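Local structure of alpha-fucosidase GH29 (Fusarium graminearum, 4PSR) at residues V218-I223 with A254-R259; L421-D426 with P476-E481; V506-K509 with G514-V517; K61-T66 with E76-G81; K113-R118 with K357-I362. The protein hydrolyses alpha-L-fucosides as a family GH29 glycoside hydrolase and probably releases alpha-1,6-linked fucose from the reducing-end N-acetylglucosamine of glycoproteins. All blocks are in the same frame, centred on the assembly; numbering follows the deposited sequence.

Contact 1 of 5, residues V218-I223 with A254-R259; sequences VQPDII and AYYFNR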
# COMPACT_ATOMS: atom_id res chain seq x y z
N VAL A 218 5.46 -2.50 21.37
CA VAL A 218 4.36 -1.64 20.92
C VAL A 218 3.14 -2.36 20.36
O VAL A 218 2.14 -1.71 20.04
CB VAL A 218 4.83 -0.51 19.95
CG1 VAL A 218 5.89 0.33 20.59
CG2 VAL A 218 5.29 -1.07 18.58
N GLN A 219 3.18 -3.68 20.28
CA GLN A 219 2.03 -4.46 19.81
C GLN A 219 1.39 -3.95 18.50
O GLN A 219 0.18 -3.66 18.44
CB GLN A 219 0.97 -4.63 20.91
CG GLN A 219 1.54 -5.25 22.20
CD GLN A 219 0.47 -5.56 23.25
OE1 GLN A 219 -0.72 -5.29 23.05
NE2 GLN A 219 0.91 -6.09 24.40
N PRO A 220 2.19 -3.87 17.43
CA PRO A 220 1.66 -3.33 16.17
C PRO A 220 0.56 -4.18 15.54
O PRO A 220 0.61 -5.42 15.61
CB PRO A 220 2.89 -3.33 15.25
CG PRO A 220 3.75 -4.44 15.80
CD PRO A 220 3.55 -4.43 17.28
N ASP A 221 -0.40 -3.50 14.93
CA ASP A 221 -1.44 -4.14 14.15
C ASP A 221 -0.94 -4.58 12.77
O ASP A 221 -1.46 -5.55 12.22
CB ASP A 221 -2.61 -3.19 14.03
CG ASP A 221 -3.17 -2.84 15.38
OD1 ASP A 221 -3.70 -3.77 16.05
OD2 ASP A 221 -3.07 -1.67 15.80
N ILE A 222 0.03 -3.85 12.25
CA ILE A 222 0.67 -4.17 10.98
C ILE A 222 2.16 -4.02 11.13
O ILE A 222 2.64 -3.01 11.66
CB ILE A 222 0.24 -3.20 9.83
CG1 ILE A 222 -1.30 -3.18 9.62
CG2 ILE A 222 0.96 -3.57 8.52
CD1 ILE A 222 -1.81 -1.90 8.93
N ILE A 223 2.92 -5.04 10.72
CA ILE A 223 4.37 -4.90 10.57
C ILE A 223 4.70 -4.91 9.08
O ILE A 223 4.50 -5.94 8.39
CB ILE A 223 5.18 -5.99 11.32
CG1 ILE A 223 4.89 -5.89 12.82
CG2 ILE A 223 6.67 -5.83 11.04
CD1 ILE A 223 5.59 -6.98 13.65
N ALA A 254 5.92 -16.95 12.80
CA ALA A 254 5.27 -17.68 13.89
C ALA A 254 5.16 -16.85 15.18
O ALA A 254 4.11 -16.84 15.83
CB ALA A 254 5.98 -19.02 14.17
N TYR A 255 6.23 -16.12 15.52
CA TYR A 255 6.22 -15.31 16.74
C TYR A 255 5.15 -14.22 16.70
O TYR A 255 4.34 -14.09 17.61
CB TYR A 255 7.59 -14.73 17.02
CG TYR A 255 7.75 -14.13 18.40
CD1 TYR A 255 8.30 -14.87 19.43
CD2 TYR A 255 7.37 -12.82 18.67
CE1 TYR A 255 8.46 -14.35 20.69
CE2 TYR A 255 7.55 -12.28 19.93
CZ TYR A 255 8.09 -13.06 20.94
OH TYR A 255 8.28 -12.55 22.21
N TYR A 256 5.12 -13.49 15.60
CA TYR A 256 4.15 -12.41 15.45
C TYR A 256 2.72 -12.95 15.39
O TYR A 256 1.83 -12.41 16.06
CB TYR A 256 4.49 -11.61 14.21
CG TYR A 256 3.64 -10.35 14.01
CD1 TYR A 256 3.22 -9.57 15.09
CD2 TYR A 256 3.27 -9.93 12.73
CE1 TYR A 256 2.49 -8.39 14.89
CE2 TYR A 256 2.54 -8.76 12.53
CZ TYR A 256 2.15 -8.01 13.61
OH TYR A 256 1.43 -6.85 13.37
N PHE A 257 2.48 -14.00 14.60
CA PHE A 257 1.12 -14.53 14.48
C PHE A 257 0.66 -15.14 15.81
O PHE A 257 -0.51 -15.03 16.18
CB PHE A 257 1.03 -15.56 13.33
CG PHE A 257 1.33 -14.99 11.96
CD1 PHE A 257 1.31 -13.63 11.71
CD2 PHE A 257 1.63 -15.85 10.91
CE1 PHE A 257 1.60 -13.14 10.45
CE2 PHE A 257 1.95 -15.37 9.65
CZ PHE A 257 1.89 -14.01 9.40
N ASN A 258 1.58 -15.73 16.58
CA ASN A 258 1.22 -16.21 17.92
C ASN A 258 0.91 -15.07 18.88
O ASN A 258 -0.02 -15.16 19.67
CB ASN A 258 2.32 -17.10 18.50
CG ASN A 258 2.33 -18.48 17.90
OD1 ASN A 258 1.28 -19.00 17.52
ND2 ASN A 258 3.50 -19.10 17.83
N ARG A 259 1.70 -14.00 18.83
CA ARG A 259 1.41 -12.86 19.68
C ARG A 259 0.05 -12.26 19.33
O ARG A 259 -0.69 -11.87 20.21
CB ARG A 259 2.50 -11.79 19.59
CG ARG A 259 3.81 -12.16 20.26
CD ARG A 259 3.63 -12.56 21.71
NE ARG A 259 4.87 -12.40 22.46
CZ ARG A 259 5.15 -13.04 23.60
NH1 ARG A 259 4.28 -13.89 24.13
NH2 ARG A 259 6.32 -12.82 24.20
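The backbones of I223 and Y256 keep a wide separation, 9.0 Å from I223 CA to Y256 CA, and a single tyrosine bridges it. This is the strand-helix interface on the outside of a TIM barrel: strand 222-225 is the fourth of its eight parallel strands, and helix 246-263 packs on its outside in the beta-alpha-beta crossover to strand 268-272. Y256 has CG anti to the backbone N (chi1 -174°), which carries the ring out to the strand. Over one face of its ring sits the end of I223, whose CD1 is 3.5 Å from the ring centroid and only 7° off the normal, a clean CH-pi contact. I223 CG1 follows behind, 3.6 Å from Y256 CZ. P220 closes in obliquely from the phenol end, with P220 CG 4.2 Å from Y256 CE1. Just before the strand, D221 is held by L166 N and by K265, so its carboxylate ties this approach to strand 165-170 and to the segment leading into strand 268-272. The polar end of the tyrosine is satisfied between strand and helix: besides a weak bond with V268 O, Y256 OH donates to P220 O at 2.8 Å, arriving from above the carbonyl plane, 59° out of it.

Contact 2 of 5, residues L421-D426 with P476-E481; sequences LGWPED and PSQPAE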
# COMPACT_ATOMS: atom_id res chain seq x y z
N LEU A 421 -13.59 11.62 -11.61
CA LEU A 421 -12.41 12.34 -11.15
C LEU A 421 -12.33 13.81 -11.58
O LEU A 421 -11.26 14.42 -11.53
CB LEU A 421 -11.16 11.55 -11.57
CG LEU A 421 -11.10 10.08 -11.13
CD1 LEU A 421 -9.74 9.43 -11.42
CD2 LEU A 421 -11.42 9.88 -9.63
N GLY A 422 -13.50 14.38 -11.92
CA GLY A 422 -13.65 15.78 -12.24
C GLY A 422 -15.12 16.03 -12.49
O GLY A 422 -15.89 15.08 -12.70
N TRP A 423 -15.51 17.31 -12.45
CA TRP A 423 -16.89 17.67 -12.77
C TRP A 423 -17.08 17.78 -14.28
O TRP A 423 -16.42 18.59 -14.93
CB TRP A 423 -17.30 19.00 -12.12
CG TRP A 423 -18.77 19.21 -12.32
CD1 TRP A 423 -19.37 20.04 -13.25
CD2 TRP A 423 -19.84 18.55 -11.64
NE1 TRP A 423 -20.73 19.93 -13.16
CE2 TRP A 423 -21.05 19.03 -12.17
CE3 TRP A 423 -19.89 17.61 -10.61
CZ2 TRP A 423 -22.29 18.59 -11.71
CZ3 TRP A 423 -21.11 17.17 -10.15
CH2 TRP A 423 -22.31 17.67 -10.70
N PRO A 424 -17.97 16.96 -14.85
CA PRO A 424 -18.19 17.00 -16.31
C PRO A 424 -18.83 18.32 -16.78
O PRO A 424 -19.93 18.67 -16.32
CB PRO A 424 -19.16 15.85 -16.56
CG PRO A 424 -19.25 15.08 -15.33
CD PRO A 424 -18.76 15.90 -14.20
N GLU A 425 -18.19 19.03 -17.69
CA GLU A 425 -18.77 20.30 -18.10
C GLU A 425 -20.03 20.06 -18.94
O GLU A 425 -20.90 20.92 -18.99
CB GLU A 425 -17.77 21.20 -18.80
CG GLU A 425 -17.84 22.65 -18.30
CD GLU A 425 -17.17 22.83 -16.94
OE1 GLU A 425 -15.93 22.73 -16.88
OE2 GLU A 425 -17.89 23.07 -15.95
N ASP A 426 -20.13 18.88 -19.55
CA ASP A 426 -21.33 18.50 -20.30
C ASP A 426 -22.44 17.90 -19.40
O ASP A 426 -23.46 17.42 -19.90
CB ASP A 426 -20.98 17.53 -21.44
CG ASP A 426 -20.42 16.20 -20.94
OD1 ASP A 426 -20.24 16.04 -19.72
OD2 ASP A 426 -20.16 15.31 -21.78
N PRO A 476 -27.31 16.32 -11.55
CA PRO A 476 -28.02 17.46 -10.97
C PRO A 476 -27.06 18.63 -10.79
O PRO A 476 -25.91 18.59 -11.27
CB PRO A 476 -28.51 16.93 -9.62
CG PRO A 476 -27.45 15.90 -9.23
CD PRO A 476 -27.04 15.27 -10.55
N SER A 477 -27.52 19.67 -10.12
CA SER A 477 -26.70 20.84 -9.86
C SER A 477 -25.44 20.46 -9.07
O SER A 477 -25.49 19.71 -8.09
CB SER A 477 -27.53 21.89 -9.11
OG SER A 477 -26.71 22.94 -8.62
N GLN A 478 -24.33 21.01 -9.51
CA GLN A 478 -23.03 20.69 -8.91
C GLN A 478 -23.07 21.04 -7.42
O GLN A 478 -23.51 22.14 -7.05
CB GLN A 478 -21.90 21.45 -9.62
CG GLN A 478 -20.49 21.13 -9.11
CD GLN A 478 -19.40 21.85 -9.86
OE1 GLN A 478 -19.66 22.62 -10.78
NE2 GLN A 478 -18.16 21.60 -9.47
N PRO A 479 -22.65 20.11 -6.56
CA PRO A 479 -22.52 20.38 -5.13
C PRO A 479 -21.28 21.21 -4.86
O PRO A 479 -20.60 21.64 -5.80
CB PRO A 479 -22.42 18.99 -4.52
CG PRO A 479 -21.67 18.22 -5.55
CD PRO A 479 -22.16 18.75 -6.88
N ALA A 480 -20.97 21.45 -3.59
CA ALA A 480 -19.73 22.12 -3.23
C ALA A 480 -18.54 21.45 -3.94
O ALA A 480 -18.52 20.22 -4.15
CB ALA A 480 -19.54 22.11 -1.72
N GLU A 481 -17.56 22.26 -4.33
CA GLU A 481 -16.44 21.77 -5.13
C GLU A 481 -15.71 20.69 -4.36
O GLU A 481 -15.57 20.75 -3.15
CB GLU A 481 -15.50 22.92 -5.48
CG GLU A 481 -14.31 22.52 -6.37
CD GLU A 481 -13.46 23.69 -6.81
OE1 GLU A 481 -12.86 24.36 -5.93
OE2 GLU A 481 -13.38 23.95 -8.03
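W423 and Q478 lie flat against each other, the indole and the glutamine amide stacked with planes 3° apart. Both side chains start alike, CG anti to the backbone N, and beyond CG the glutamine stays fully extended (chi2 178°), so its whole length slides over one indole face in the opposite direction to the tryptophan. Its CB lies over the CZ2-CE2 side of the six-membered ring, with Q478 CB 3.6 Å from W423 CZ2. Next along, Q478 CG stands 3.7 Å from the centroid of that ring, 13° off the normal, as a CH-pi contact. The amide then reaches the pyrrole part, where Q478 OE1 lies 3.6 Å from W423 CD1. Q478 NE2 bonds to Y485 OH, which fixes the turn of the amide, and Y485 also meets the indole edge-to-face. On the opposite face P424 CD lies toward the rim, so the indole is covered on both faces, by Q478 and P424. P476 O lies in the ring plane at the edge, 3.6 Å from W423 CZ2, and P479 CD comes obliquely to W423 CZ3 at 3.8 Å. Such an amide-aromatic stack joins two surface loops of the C-terminal domain, those following strand 415-420 and preceding strand 485-491 of its antiparallel sheet.

Contact 3 of 5, residues V506-K509 with G514-V517; sequences VFSK and GKGV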
# COMPACT_ATOMS: atom_id res chain seq x y z
N VAL A 506 -18.13 -15.34 -15.79
CA VAL A 506 -18.47 -16.69 -15.32
C VAL A 506 -19.64 -16.62 -14.35
O VAL A 506 -19.79 -15.65 -13.64
CB VAL A 506 -17.26 -17.40 -14.67
CG1 VAL A 506 -16.22 -17.74 -15.73
CG2 VAL A 506 -16.63 -16.53 -13.57
N PHE A 507 -20.48 -17.66 -14.37
CA PHE A 507 -21.75 -17.69 -13.63
C PHE A 507 -21.96 -19.00 -12.88
O PHE A 507 -21.45 -20.06 -13.28
CB PHE A 507 -22.91 -17.48 -14.61
CG PHE A 507 -22.91 -16.13 -15.25
CD1 PHE A 507 -22.26 -15.94 -16.47
CD2 PHE A 507 -23.51 -15.04 -14.63
CE1 PHE A 507 -22.23 -14.71 -17.06
CE2 PHE A 507 -23.47 -13.79 -15.23
CZ PHE A 507 -22.82 -13.63 -16.45
N SER A 508 -22.74 -18.93 -11.81
CA SER A 508 -22.99 -20.08 -10.94
C SER A 508 -24.16 -20.94 -11.42
O SER A 508 -24.34 -22.05 -10.93
CB SER A 508 -23.24 -19.62 -9.50
OG SER A 508 -24.46 -18.89 -9.42
N LYS A 509 -24.94 -20.43 -12.37
CA LYS A 509 -25.99 -21.23 -13.01
C LYS A 509 -25.66 -21.50 -14.46
O LYS A 509 -24.86 -20.78 -15.06
CB LYS A 509 -27.34 -20.55 -12.88
CG LYS A 509 -27.78 -20.47 -11.46
CD LYS A 509 -29.18 -19.89 -11.32
CE LYS A 509 -29.45 -19.48 -9.87
NZ LYS A 509 -28.97 -20.51 -8.90
N GLY A 514 -27.39 -16.14 -12.31
CA GLY A 514 -26.93 -16.43 -10.97
C GLY A 514 -25.81 -15.50 -10.56
O GLY A 514 -25.63 -14.43 -11.16
N LYS A 515 -25.05 -15.91 -9.55
CA LYS A 515 -23.86 -15.18 -9.12
C LYS A 515 -22.87 -15.18 -10.27
O LYS A 515 -22.76 -16.17 -10.97
CB LYS A 515 -23.23 -15.88 -7.92
CG LYS A 515 -24.20 -16.22 -6.81
CD LYS A 515 -23.49 -16.70 -5.55
CE LYS A 515 -22.86 -18.08 -5.74
NZ LYS A 515 -22.11 -18.48 -4.52
N GLY A 516 -22.16 -14.07 -10.47
CA GLY A 516 -21.18 -14.03 -11.53
C GLY A 516 -20.01 -13.12 -11.26
O GLY A 516 -20.06 -12.26 -10.37
N VAL A 517 -18.97 -13.31 -12.06
CA VAL A 517 -17.74 -12.53 -11.98
C VAL A 517 -17.35 -12.16 -13.40
O VAL A 517 -17.21 -13.03 -14.27
CB VAL A 517 -16.60 -13.32 -11.33
CG1 VAL A 517 -15.30 -12.52 -11.33
CG2 VAL A 517 -16.98 -13.71 -9.90
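G514 meets S508 and K509 at the turn end of this antiparallel pair, its CA 3.8 Å from S508 OG and lying alongside the aliphatic chain of K509. With phi at 91°, its backbone takes a shape that glycine accommodates easily, bringing the chain back beside the outgoing strand. K515 comes next, and its two backbone polar atoms both find S508. K515 O accepts from S508 N at 2.9 Å and also draws in F507 CA at 3.2 Å as a CA-H...O contact. K515 N gives a weak bond to S508 OG, which chi1 67° places between the serine's backbone N and carbonyl carbon, facing the returning segment. The lysine side chain passes by the serine, K515 CB 3.6 Å from S508 OG, and leads away to a long, weak ion pair with E538. At G516 the two strands are closest, 4.3 Å between F507 CA and G516 CA in a non-hydrogen-bonded pair, with the F507 ring passing obliquely by G516 CA. V517 completes the pairing opposite V506: V506 N donates to V517 O and V517 N to V506 O, each at 2.9 Å. Their side chains share a sheet face that also leans on L534. Four residues separate the segments, so this is a beta hairpin, and strand 516-519 forms the outer edge of a four-stranded antiparallel sheet.

Contact 4 of 5, residues K61-T66 with E76-G81; sequences KHHTET and ENFIKG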
# COMPACT_ATOMS: atom_id res chain seq x y z
N LYS A 61 30.37 13.88 -2.45
CA LYS A 61 30.93 15.21 -2.69
C LYS A 61 30.33 16.19 -1.69
O LYS A 61 31.04 16.96 -1.04
CB LYS A 61 30.64 15.64 -4.14
CG LYS A 61 31.40 14.80 -5.16
CD LYS A 61 31.09 15.13 -6.60
CE LYS A 61 31.91 14.25 -7.54
NZ LYS A 61 31.62 14.51 -8.98
N HIS A 62 29.00 16.14 -1.54
CA HIS A 62 28.31 17.02 -0.60
C HIS A 62 28.81 16.76 0.82
O HIS A 62 29.08 17.70 1.58
CB HIS A 62 26.80 16.77 -0.66
CG HIS A 62 26.03 17.47 0.42
ND1 HIS A 62 25.59 18.77 0.30
CD2 HIS A 62 25.63 17.03 1.64
CE1 HIS A 62 24.96 19.11 1.42
NE2 HIS A 62 24.96 18.07 2.24
N HIS A 63 28.92 15.49 1.19
CA HIS A 63 29.35 15.13 2.53
C HIS A 63 30.74 15.67 2.82
O HIS A 63 31.01 16.22 3.91
CB HIS A 63 29.36 13.61 2.71
CG HIS A 63 29.47 13.19 4.13
ND1 HIS A 63 28.40 13.21 4.99
CD2 HIS A 63 30.55 12.85 4.87
CE1 HIS A 63 28.80 12.86 6.19
NE2 HIS A 63 30.11 12.64 6.15
N THR A 64 31.62 15.48 1.84
CA THR A 64 33.02 15.86 1.99
C THR A 64 33.15 17.38 2.12
O THR A 64 33.92 17.87 2.94
CB THR A 64 33.82 15.33 0.78
OG1 THR A 64 33.75 13.90 0.73
CG2 THR A 64 35.29 15.75 0.85
N GLU A 65 32.35 18.13 1.36
CA GLU A 65 32.36 19.58 1.47
C GLU A 65 31.73 20.15 2.75
O GLU A 65 32.14 21.20 3.24
CB GLU A 65 31.70 20.21 0.24
CG GLU A 65 32.48 19.96 -1.05
CD GLU A 65 33.92 20.44 -0.95
OE1 GLU A 65 34.09 21.68 -0.81
OE2 GLU A 65 34.84 19.59 -1.00
N THR A 66 30.71 19.46 3.26
CA THR A 66 29.91 19.97 4.37
C THR A 66 30.41 19.51 5.74
O THR A 66 30.42 20.29 6.70
CB THR A 66 28.45 19.51 4.18
OG1 THR A 66 28.01 19.92 2.88
CG2 THR A 66 27.51 20.07 5.26
N GLU A 76 27.89 7.36 11.55
CA GLU A 76 27.64 7.28 12.98
C GLU A 76 27.70 8.65 13.66
O GLU A 76 27.07 8.87 14.70
CB GLU A 76 28.59 6.29 13.65
CG GLU A 76 30.07 6.67 13.66
CD GLU A 76 30.85 6.31 12.39
OE1 GLU A 76 30.28 5.93 11.34
OE2 GLU A 76 32.11 6.43 12.44
N ASN A 77 28.43 9.61 13.08
CA ASN A 77 28.47 10.96 13.65
C ASN A 77 27.10 11.67 13.66
O ASN A 77 26.87 12.58 14.47
CB ASN A 77 29.46 11.86 12.91
CG ASN A 77 30.91 11.59 13.26
OD1 ASN A 77 31.25 10.67 14.01
ND2 ASN A 77 31.80 12.40 12.68
N PHE A 78 26.21 11.36 12.71
CA PHE A 78 24.87 11.96 12.74
C PHE A 78 24.08 11.51 13.98
O PHE A 78 23.23 12.26 14.49
CB PHE A 78 24.07 11.63 11.48
CG PHE A 78 24.56 12.30 10.22
CD1 PHE A 78 24.43 13.66 10.02
CD2 PHE A 78 25.12 11.54 9.21
CE1 PHE A 78 24.87 14.24 8.82
CE2 PHE A 78 25.54 12.12 8.03
CZ PHE A 78 25.42 13.46 7.84
N ILE A 79 24.37 10.31 14.46
CA ILE A 79 23.69 9.73 15.62
C ILE A 79 24.37 10.19 16.91
O ILE A 79 23.69 10.62 17.86
CB ILE A 79 23.71 8.19 15.52
CG1 ILE A 79 22.84 7.76 14.32
CG2 ILE A 79 23.23 7.53 16.84
CD1 ILE A 79 23.06 6.35 13.85
N LYS A 80 25.69 10.13 16.96
CA LYS A 80 26.43 10.48 18.19
C LYS A 80 26.76 11.97 18.31
O LYS A 80 27.07 12.46 19.41
CB LYS A 80 27.68 9.62 18.31
CG LYS A 80 27.34 8.18 18.66
CD LYS A 80 28.56 7.30 18.87
CE LYS A 80 28.14 5.97 19.47
NZ LYS A 80 29.33 5.11 19.78
N GLY A 81 26.66 12.68 17.19
CA GLY A 81 26.90 14.11 17.15
C GLY A 81 28.35 14.48 16.82
O GLY A 81 29.31 13.84 17.29
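H63 reaches the end of F78 with its imidazole edge: H63 CE1 lies 3.8 Å from both F78 CZ and F78 CE2, with CZ in the imidazole plane. The rings touch at their margins without stacking, planes inclined at 68°, centroids 5.8 Å apart. Their backbones stay far off, 11.6 Å from H63 CA to F78 CA, so the contact is made by the side-chain ends alone. The histidine gets there with CG anti to the backbone N (chi1 -167°), extending away from its helix. Both its nitrogens are engaged, ND1 with Y48 OH and NE2 with W73 O, which fixes the rotation of the ring and leaves carbon CE1 to touch the phenylalanine. Within the same helix, T66 OG1 donates to H62 O at 2.8 Å, and that same oxygen also takes T66 N. The hydroxyl sits over the H62 ring too, 3.5 Å above its plane; H62 in turn stacks with Y43. F78 makes edge-to-face contacts with W73 and Y67, and H63 meets the same two residues, so the four rings form one aromatic cluster. It joins helix 58-66 to the short helix 76-80 in the excursion between barrel strands 29-33 and 119-125, where K85 bonds back to T66 and T64, F78 pairs through its backbone with F92 just after strand 89-90, and helix 189-195 packs against E76 and I79.

Contact 5 of 5, residues K113-R118 with K357-I362; sequences KGSGAR and KVLNDI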
# COMPACT_ATOMS: atom_id res chain seq x y z
N LYS A 113 -4.69 11.99 11.95
CA LYS A 113 -6.06 11.59 12.23
C LYS A 113 -7.04 12.38 11.35
O LYS A 113 -7.97 11.82 10.75
CB LYS A 113 -6.40 11.82 13.70
CG LYS A 113 -7.81 11.42 14.07
CD LYS A 113 -8.07 9.93 13.87
CE LYS A 113 -9.43 9.51 14.40
NZ LYS A 113 -9.65 8.05 14.22
N GLY A 114 -6.79 13.67 11.25
CA GLY A 114 -7.62 14.56 10.45
C GLY A 114 -7.61 14.26 8.95
O GLY A 114 -8.55 14.57 8.24
N SER A 115 -6.56 13.56 8.49
CA SER A 115 -6.46 13.16 7.08
C SER A 115 -7.40 12.01 6.69
O SER A 115 -7.54 11.72 5.50
CB SER A 115 -5.02 12.78 6.69
OG SER A 115 -4.65 11.48 7.15
N GLY A 116 -7.97 11.33 7.68
CA GLY A 116 -8.81 10.18 7.45
C GLY A 116 -8.06 8.84 7.50
O GLY A 116 -8.64 7.81 7.20
N ALA A 117 -6.80 8.85 7.90
CA ALA A 117 -6.01 7.62 8.03
C ALA A 117 -6.68 6.70 9.07
O ALA A 117 -7.06 7.17 10.14
CB ALA A 117 -4.64 7.98 8.50
N ARG A 118 -6.79 5.41 8.75
CA ARG A 118 -7.31 4.46 9.71
C ARG A 118 -6.21 3.59 10.30
O ARG A 118 -6.45 2.87 11.27
CB ARG A 118 -8.38 3.60 9.08
CG ARG A 118 -9.70 4.29 8.92
CD ARG A 118 -10.77 3.24 8.73
NE ARG A 118 -12.10 3.79 8.80
CZ ARG A 118 -13.18 3.09 8.51
NH1 ARG A 118 -13.05 1.82 8.15
NH2 ARG A 118 -14.36 3.67 8.59
N LYS A 357 -1.16 20.78 4.36
CA LYS A 357 -2.26 21.11 3.45
C LYS A 357 -2.75 19.90 2.63
O LYS A 357 -3.95 19.69 2.48
CB LYS A 357 -1.85 22.26 2.54
CG LYS A 357 -2.75 22.52 1.33
CD LYS A 357 -4.15 23.01 1.69
CE LYS A 357 -4.80 23.69 0.49
NZ LYS A 357 -4.38 23.09 -0.82
N VAL A 358 -1.82 19.10 2.10
CA VAL A 358 -2.22 17.89 1.40
C VAL A 358 -3.02 16.96 2.32
O VAL A 358 -4.06 16.44 1.93
CB VAL A 358 -0.99 17.18 0.80
CG1 VAL A 358 -1.34 15.83 0.26
CG2 VAL A 358 -0.39 18.07 -0.31
N LEU A 359 -2.52 16.72 3.54
CA LEU A 359 -3.22 15.83 4.45
C LEU A 359 -4.60 16.38 4.80
O LEU A 359 -5.56 15.63 4.84
CB LEU A 359 -2.41 15.63 5.75
CG LEU A 359 -1.15 14.79 5.54
CD1 LEU A 359 -0.24 14.93 6.72
CD2 LEU A 359 -1.50 13.35 5.34
N ASN A 360 -4.70 17.69 5.05
CA ASN A 360 -5.99 18.33 5.33
C ASN A 360 -6.97 18.11 4.16
O ASN A 360 -8.16 17.79 4.36
CB ASN A 360 -5.83 19.83 5.52
CG ASN A 360 -5.11 20.23 6.79
OD1 ASN A 360 -4.92 19.46 7.74
ND2 ASN A 360 -4.73 21.49 6.83
N ASP A 361 -6.48 18.26 2.94
CA ASP A 361 -7.31 18.10 1.74
C ASP A 361 -7.77 16.65 1.53
O ASP A 361 -8.90 16.40 1.14
CB ASP A 361 -6.58 18.54 0.46
CG ASP A 361 -6.38 20.04 0.35
OD1 ASP A 361 -7.06 20.78 1.09
OD2 ASP A 361 -5.55 20.46 -0.50
N ILE A 362 -6.88 15.68 1.76
CA ILE A 362 -7.33 14.28 1.73
C ILE A 362 -8.43 14.04 2.78
O ILE A 362 -9.42 13.37 2.50
CB ILE A 362 -6.12 13.31 1.95
CG1 ILE A 362 -5.12 13.44 0.81
CG2 ILE A 362 -6.63 11.88 2.09
CD1 ILE A 362 -3.77 12.79 1.17
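This is a buried meeting of a helix end with a helix side, S115 of the Schellman turn closing helix 105-114 against L359 and I362 of helix 353-369, which follows the last strand of the TIM barrel. The backbones come close, with S115 CA only 5.0 Å from L359 CA. The serine meets the helix through carbon: S115 CB is 3.4 Å from L359 O and 3.8 Å from L359 CD2, and S115 CA approaches the same carbonyl oxygen as a CA-H...O contact. Its hydroxyl is turned to its own helix, where chi1 77° lets OG bond to V112 O. The S115 carbonyl oxygen also meets I362 CG2 at 3.5 Å, about one helical turn on from L359, the methyl branch lying anti to the I362 backbone N. G116, with positive phi, makes the turn; G116 N returns to K113 O at 3.1 Å. Elsewhere on helix 353-369, K357 NZ bridges to the syn lone pair of D361 OD2 at 2.9 Å, an oxygen also bonded to S322. Barrel strand 29-33 lies beneath, touching S115 and I362 through F29, while I362 also packs on helix 322-334 and on strand 337-343, so the first and last strands of the barrel meet under this helix pair.

Contacts 1, 4 and 5 belong to the catalytic TIM-barrel portion and are buried; contact 2 lies on the surface of the C-terminal domain, and contact 3 is partly buried in a hairpin further along the chain. Contact 1 packs a barrel helix on a strand, contact 5 the end of one helix on the side of another, their centres 27 Å apart; the first uses a buried tyrosine bond, the second only carbon and carbonyl contacts. Contact 4 is aromatic throughout and far out on the periphery, its centre 63 Å from that of contact 3, where backbone bonding dominates instead. Contact 2 resembles contact 4 in relying on flat groups, though by stacking rather than rim contact, and between loops.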